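Local coordinates for monosaccharide ABC transporter substrate-binding protein, CUT2 family (Bradyrhizobium sp., PDB 4YHS) that probably binds a monosaccharide or related solute in the periplasm for uptake by a CUT2-family ABC transporter, at residues I34-P37 with F38-D41; I305-D308 with Q309-I313. All blocks are in the same frame, centred on the assembly; numbering follows the deposited sequence.

Overall arrangement
Interaction 1 (34-37 with 38-41) is a turn at the surface, between the antiparallel strands 29-35 and 43-49. Interaction 2 (305-308 with 309-313) is one buried stretch of helix 299-314. Their centres lie 19 Å apart. Their nearest atoms are about 7 Å apart, so they do not touch. Each centre is also 19 Å from the centre of the chain. The two are linked through shared neighbours. Lys-159, on strand 158-160, meets the ring of Phe-38 in a cation-pi contact, and its backbone O accepts a bond from Gln-309 NE2. Strand 43-49, which follows the turn, ends at Tyr-49, a partner of Asp-308.

Interaction 1 of 2, residues I34-P37 with F38-D41; sequences IDPP and FAAD
Backbone torsions bring Pro-36 and Ala-39 together. Pro-37 has phi/psi of -59/139°. Phe-38 follows with a positive phi of 79°. This pair of conformations makes a type II beta turn from Pro-36 to Ala-39. The turn is closed by Ala-39 N, which donates to Pro-36 O at 3.2 Å. The N-H points fairly straight at the oxygen, but the donor stands above the carbonyl plane and is not on a lone pair.

The side chains at the two ends of the turn also meet. Ala-39 CB sits against the ring of Pro-36, 3.7 Å from Pro-36 CG and 4.1 Å from Pro-36 CD. The same methyl carbon is 3.3 Å from Pro-36 O. The peptide bond before Pro-36 is cis, so the chain bends sharply just after strand 29-35. Ile-34, on that strand, adds a looser contact, with its CG2 4.2 Å from Ala-39 O.

Phe-38 CG lies anti to its own carbonyl carbon, beside the backbone N. The ring is thereby kept next to Pro-37, and its CD1 comes 4.1 Å from Pro-37 CB. Beyond the turn, Lys-159 makes a cation-pi contact with this ring, which also rests on Ile-156 and Lys-321. Ile-34 pairs through its backbone with His-322.

The turn opens the connection to strand 43-49. Neither proline has an N-H to give. Ala-39 N closes the turn from within, while Phe-38 N is spent outside it, on His-322 ND1, and so ties the turn to strand 322-331.

Interaction 2 of 2, residues I305-D308 with Q309-I313; sequences IAVD and QAVRI
Asp-308 and Arg-312, one helical turn apart, form a salt bridge. Arg-312 NE donates to Asp-308 OD2 at 2.8 Å, with an N-H...O angle of 151°. The oxygen lies at the guanidinium edge, in its plane. The nitrogen meets the syn side of OD2, somewhat out of the carboxylate plane. The two planes are 82° apart, and one hydrogen bond joins them, not two. Arg-312 NH1 bonds instead to Asp-318 O, and NH2 weakly to Val-50 O. Asp-308 CG is anti to its backbone N (chi1 -173°), and the carboxylate stands out from the helix. Arg-312, extended from CG to NE, reaches back along the helix to it. Tyr-49 OH also bonds to OD2, and Leu-52 N bonds to OD1. Both carboxylate oxygens are thus held, and these partners probably stabilise the buried charge.

The backbone is a regular alpha helix, part of helix 299-314. Gln-309 N bonds to Ile-305 O at 2.8 Å, and Arg-312 N to Asp-308 O at 2.9 Å. The helix packs against helix 71-87 and strands 144-147 and 158-160, in the layered alpha/beta architecture of periplasmic binding proteins.

Gln-309 reaches back across Ile-305, and its CD lies 3.6 Å from Ile-305 CG2. Its NE2 bonds to the backbone O of Val-320 and of Lys-159. Val-307 CG1 and Val-311 CG2 meet loosely at 4.5 Å, and Val-307 packs on Val-80 and Leu-87.

Interaction 1 of 2, residues I34-P37 with F38-D41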
ATOM      1  N   ILE A  34      -7.316   7.664  12.131  1.00 21.74           N
ATOM      2  CA  ILE A  34      -6.528   8.769  12.609  1.00 18.79           C
ATOM      3  C   ILE A  34      -7.449   9.887  13.116  1.00 20.87           C
ATOM      4  O   ILE A  34      -8.380  10.288  12.422  1.00 26.08           O
ATOM      5  CB  ILE A  34      -5.611   9.312  11.505  1.00 22.41           C
ATOM      6  CG1 ILE A  34      -4.699   8.198  10.991  1.00 22.18           C
ATOM      7  CG2 ILE A  34      -4.803  10.506  12.028  1.00 20.48           C
ATOM      8  CD1 ILE A  34      -3.705   7.673  12.034  1.00 31.28           C
ATOM      9  N   ASP A  35      -7.160  10.346  14.332  1.00 22.92           N
ATOM     10  CA  ASP A  35      -7.858  11.459  14.989  1.00 28.51           C
ATOM     11  C   ASP A  35      -6.871  12.434  15.682  1.00 26.98           C
ATOM     12  O   ASP A  35      -5.999  12.016  16.442  1.00 32.63           O
ATOM     13  CB  ASP A  35      -8.840  10.948  16.041  1.00 31.32           C
ATOM     14  CG  ASP A  35      -9.956  10.131  15.454  1.00 43.27           C
ATOM     15  OD1 ASP A  35     -10.940  10.728  14.974  1.00 49.95           O
ATOM     16  OD2 ASP A  35      -9.854   8.890  15.490  1.00 54.02           O
ATOM     17  N   PRO A  36      -7.019  13.738  15.440  1.00 27.18           N
ATOM     18  CA  PRO A  36      -8.035  14.291  14.545  1.00 27.44           C
ATOM     19  C   PRO A  36      -7.747  13.947  13.097  1.00 31.65           C
ATOM     20  O   PRO A  36      -6.578  13.834  12.701  1.00 28.13           O
ATOM     21  CB  PRO A  36      -7.949  15.808  14.795  1.00 37.70           C
ATOM     22  CG  PRO A  36      -6.624  16.045  15.406  1.00 40.94           C
ATOM     23  CD  PRO A  36      -6.198  14.782  16.073  1.00 28.66           C
ATOM     24  N   PRO A  37      -8.808  13.723  12.313  1.00 28.33           N
ATOM     25  CA  PRO A  37      -8.559  13.341  10.930  1.00 22.63           C
ATOM     26  C   PRO A  37      -7.745  14.379  10.165  1.00 27.17           C
ATOM     27  O   PRO A  37      -7.941  15.579  10.337  1.00 22.65           O
ATOM     28  CB  PRO A  37      -9.970  13.179  10.334  1.00 25.58           C
ATOM     29  CG  PRO A  37     -10.929  13.654  11.358  1.00 33.68           C
ATOM     30  CD  PRO A  37     -10.232  13.647  12.677  1.00 29.48           C
ATOM     31  N   PHE A  38      -6.815  13.884   9.352  1.00 27.21           N
ATOM     32  CA  PHE A  38      -5.978  14.679   8.443  1.00 30.24           C
ATOM     33  C   PHE A  38      -4.813  15.374   9.179  1.00 39.77           C
ATOM     34  O   PHE A  38      -3.970  16.011   8.546  1.00 41.30           O
ATOM     35  CB  PHE A  38      -6.786  15.751   7.699  1.00 32.66           C
ATOM     36  CG  PHE A  38      -7.933  15.224   6.894  1.00 28.97           C
ATOM     37  CD1 PHE A  38      -8.154  13.871   6.743  1.00 27.51           C
ATOM     38  CD2 PHE A  38      -8.798  16.107   6.277  1.00 38.72           C
ATOM     39  CE1 PHE A  38      -9.222  13.412   6.007  1.00 24.64           C
ATOM     40  CE2 PHE A  38      -9.850  15.652   5.530  1.00 43.72           C
ATOM     41  CZ  PHE A  38     -10.060  14.286   5.397  1.00 32.85           C
ATOM     42  N   ALA A  39      -4.779  15.281  10.506  1.00 34.09           N
ATOM     43  CA  ALA A  39      -3.707  15.904  11.274  1.00 34.49           C
ATOM     44  C   ALA A  39      -2.406  15.117  11.095  1.00 47.54           C
ATOM     45  O   ALA A  39      -2.403  13.899  11.200  1.00 47.80           O
ATOM     46  CB  ALA A  39      -4.087  15.992  12.743  1.00 48.74           C
ATOM     47  N   ALA A  40      -1.306  15.818  10.813  1.00 57.55           N
ATOM     48  CA  ALA A  40      -0.017  15.160  10.561  1.00 62.62           C
ATOM     49  C   ALA A  40       0.515  14.456  11.810  1.00 56.72           C
ATOM     50  O   ALA A  40       1.343  13.545  11.722  1.00 57.68           O
ATOM     51  CB  ALA A  40       1.004  16.167  10.058  1.00 63.97           C
ATOM     52  N   ASP A  41       0.029  14.897  12.965  1.00 49.20           N
ATOM     53  CA  ASP A  41       0.368  14.308  14.251  1.00 49.98           C
ATOM     54  C   ASP A  41      -0.856  13.694  14.945  1.00 53.27           C
ATOM     55  O   ASP A  41      -0.900  13.605  16.173  1.00 55.38           O
ATOM     56  CB  ASP A  41       0.972  15.375  15.157  1.00 62.43           C
ATOM     57  CG  ASP A  41      -0.049  16.418  15.567  1.00 68.71           C
ATOM     58  OD1 ASP A  41      -0.859  16.819  14.698  1.00 62.70           O
ATOM     59  OD2 ASP A  41      -0.056  16.816  16.752  1.00 74.74           O
TER

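Interaction 2 of 2, residues I305-D308 with Q309-I313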
ATOM      1  N   ILE A 305     -12.809   0.667   0.767  1.00 11.58           N
ATOM      2  CA  ILE A 305     -13.145   1.668   1.768  1.00 13.86           C
ATOM      3  C   ILE A 305     -13.433   3.022   1.125  1.00 15.25           C
ATOM      4  O   ILE A 305     -14.364   3.703   1.536  1.00 13.50           O
ATOM      5  CB  ILE A 305     -12.021   1.805   2.830  1.00 12.82           C
ATOM      6  CG1 ILE A 305     -12.099   0.590   3.767  1.00 18.96           C
ATOM      7  CG2 ILE A 305     -12.176   3.109   3.664  1.00 13.65           C
ATOM      8  CD1 ILE A 305     -10.964   0.446   4.696  1.00 15.59           C
ATOM      9  N   ALA A 306     -12.649   3.411   0.119  1.00 14.65           N
ATOM     10  CA  ALA A 306     -12.890   4.677  -0.585  1.00 13.51           C
ATOM     11  C   ALA A 306     -14.295   4.734  -1.186  1.00 15.57           C
ATOM     12  O   ALA A 306     -14.970   5.750  -1.117  1.00 14.97           O
ATOM     13  CB  ALA A 306     -11.864   4.870  -1.691  1.00 15.24           C
ATOM     14  N   VAL A 307     -14.724   3.633  -1.789  1.00 13.26           N
ATOM     15  CA  VAL A 307     -16.056   3.571  -2.357  1.00 14.02           C
ATOM     16  C   VAL A 307     -17.099   3.667  -1.249  1.00 21.69           C
ATOM     17  O   VAL A 307     -18.051   4.457  -1.358  1.00 17.66           O
ATOM     18  CB  VAL A 307     -16.273   2.280  -3.169  1.00 16.69           C
ATOM     19  CG1 VAL A 307     -17.760   2.094  -3.574  1.00 19.66           C
ATOM     20  CG2 VAL A 307     -15.391   2.295  -4.405  1.00 17.11           C
ATOM     21  N   ASP A 308     -16.931   2.880  -0.186  1.00 17.94           N
ATOM     22  CA  ASP A 308     -17.873   2.934   0.935  1.00 18.05           C
ATOM     23  C   ASP A 308     -17.963   4.327   1.552  1.00 20.06           C
ATOM     24  O   ASP A 308     -19.056   4.840   1.822  1.00 19.90           O
ATOM     25  CB  ASP A 308     -17.494   1.936   2.027  1.00 15.85           C
ATOM     26  CG  ASP A 308     -18.551   1.857   3.128  1.00 21.39           C
ATOM     27  OD1 ASP A 308     -19.714   1.567   2.797  1.00 19.81           O
ATOM     28  OD2 ASP A 308     -18.240   2.093   4.318  1.00 18.45           O
ATOM     29  N   GLN A 309     -16.809   4.945   1.766  1.00 16.54           N
ATOM     30  CA  GLN A 309     -16.763   6.303   2.255  1.00 19.48           C
ATOM     31  C   GLN A 309     -17.569   7.273   1.351  1.00 23.44           C
ATOM     32  O   GLN A 309     -18.356   8.098   1.839  1.00 17.40           O
ATOM     33  CB  GLN A 309     -15.311   6.771   2.344  1.00 13.63           C
ATOM     34  CG  GLN A 309     -14.527   6.312   3.587  1.00 13.97           C
ATOM     35  CD  GLN A 309     -13.063   6.611   3.451  1.00 17.27           C
ATOM     36  OE1 GLN A 309     -12.534   6.617   2.339  1.00 14.50           O
ATOM     37  NE2 GLN A 309     -12.408   6.917   4.563  1.00 16.62           N
ATOM     38  N   ALA A 310     -17.345   7.195   0.041  1.00 23.13           N
ATOM     39  CA  ALA A 310     -18.025   8.085  -0.894  1.00 19.03           C
ATOM     40  C   ALA A 310     -19.529   7.942  -0.754  1.00 21.28           C
ATOM     41  O   ALA A 310     -20.250   8.931  -0.681  1.00 22.43           O
ATOM     42  CB  ALA A 310     -17.619   7.802  -2.316  1.00 19.25           C
ATOM     43  N   VAL A 311     -19.995   6.700  -0.719  1.00 19.21           N
ATOM     44  CA  VAL A 311     -21.436   6.430  -0.647  1.00 21.49           C
ATOM     45  C   VAL A 311     -21.997   6.976   0.669  1.00 18.33           C
ATOM     46  O   VAL A 311     -23.024   7.660   0.682  1.00 20.38           O
ATOM     47  CB  VAL A 311     -21.704   4.913  -0.811  1.00 18.63           C
ATOM     48  CG1 VAL A 311     -23.181   4.570  -0.546  1.00 22.44           C
ATOM     49  CG2 VAL A 311     -21.287   4.467  -2.253  1.00 19.49           C
ATOM     50  N   ARG A 312     -21.295   6.737   1.767  1.00 19.38           N
ATOM     51  CA  ARG A 312     -21.779   7.202   3.078  1.00 21.37           C
ATOM     52  C   ARG A 312     -21.929   8.735   3.093  1.00 22.13           C
ATOM     53  O   ARG A 312     -22.930   9.268   3.591  1.00 28.68           O
ATOM     54  CB  ARG A 312     -20.838   6.746   4.204  1.00 20.88           C
ATOM     55  CG  ARG A 312     -20.928   5.267   4.553  1.00 28.79           C
ATOM     56  CD  ARG A 312     -19.787   4.812   5.504  1.00 18.69           C
ATOM     57  NE  ARG A 312     -20.034   3.454   5.978  1.00 20.40           N
ATOM     58  CZ  ARG A 312     -20.922   3.134   6.916  1.00 26.38           C
ATOM     59  NH1 ARG A 312     -21.658   4.087   7.498  1.00 23.84           N
ATOM     60  NH2 ARG A 312     -21.086   1.856   7.284  1.00 21.68           N
ATOM     61  N   ILE A 313     -20.937   9.425   2.532  1.00 25.12           N
ATOM     62  CA  ILE A 313     -20.960  10.884   2.451  1.00 29.37           C
ATOM     63  C   ILE A 313     -22.164  11.318   1.613  1.00 31.43           C
ATOM     64  O   ILE A 313     -22.980  12.142   2.049  1.00 20.88           O
ATOM     65  CB  ILE A 313     -19.623  11.412   1.862  1.00 19.14           C
ATOM     66  CG1 ILE A 313     -18.479  11.192   2.845  1.00 20.71           C
ATOM     67  CG2 ILE A 313     -19.676  12.904   1.507  1.00 23.17           C
ATOM     68  CD1 ILE A 313     -17.123  11.264   2.189  1.00 23.78           C
TER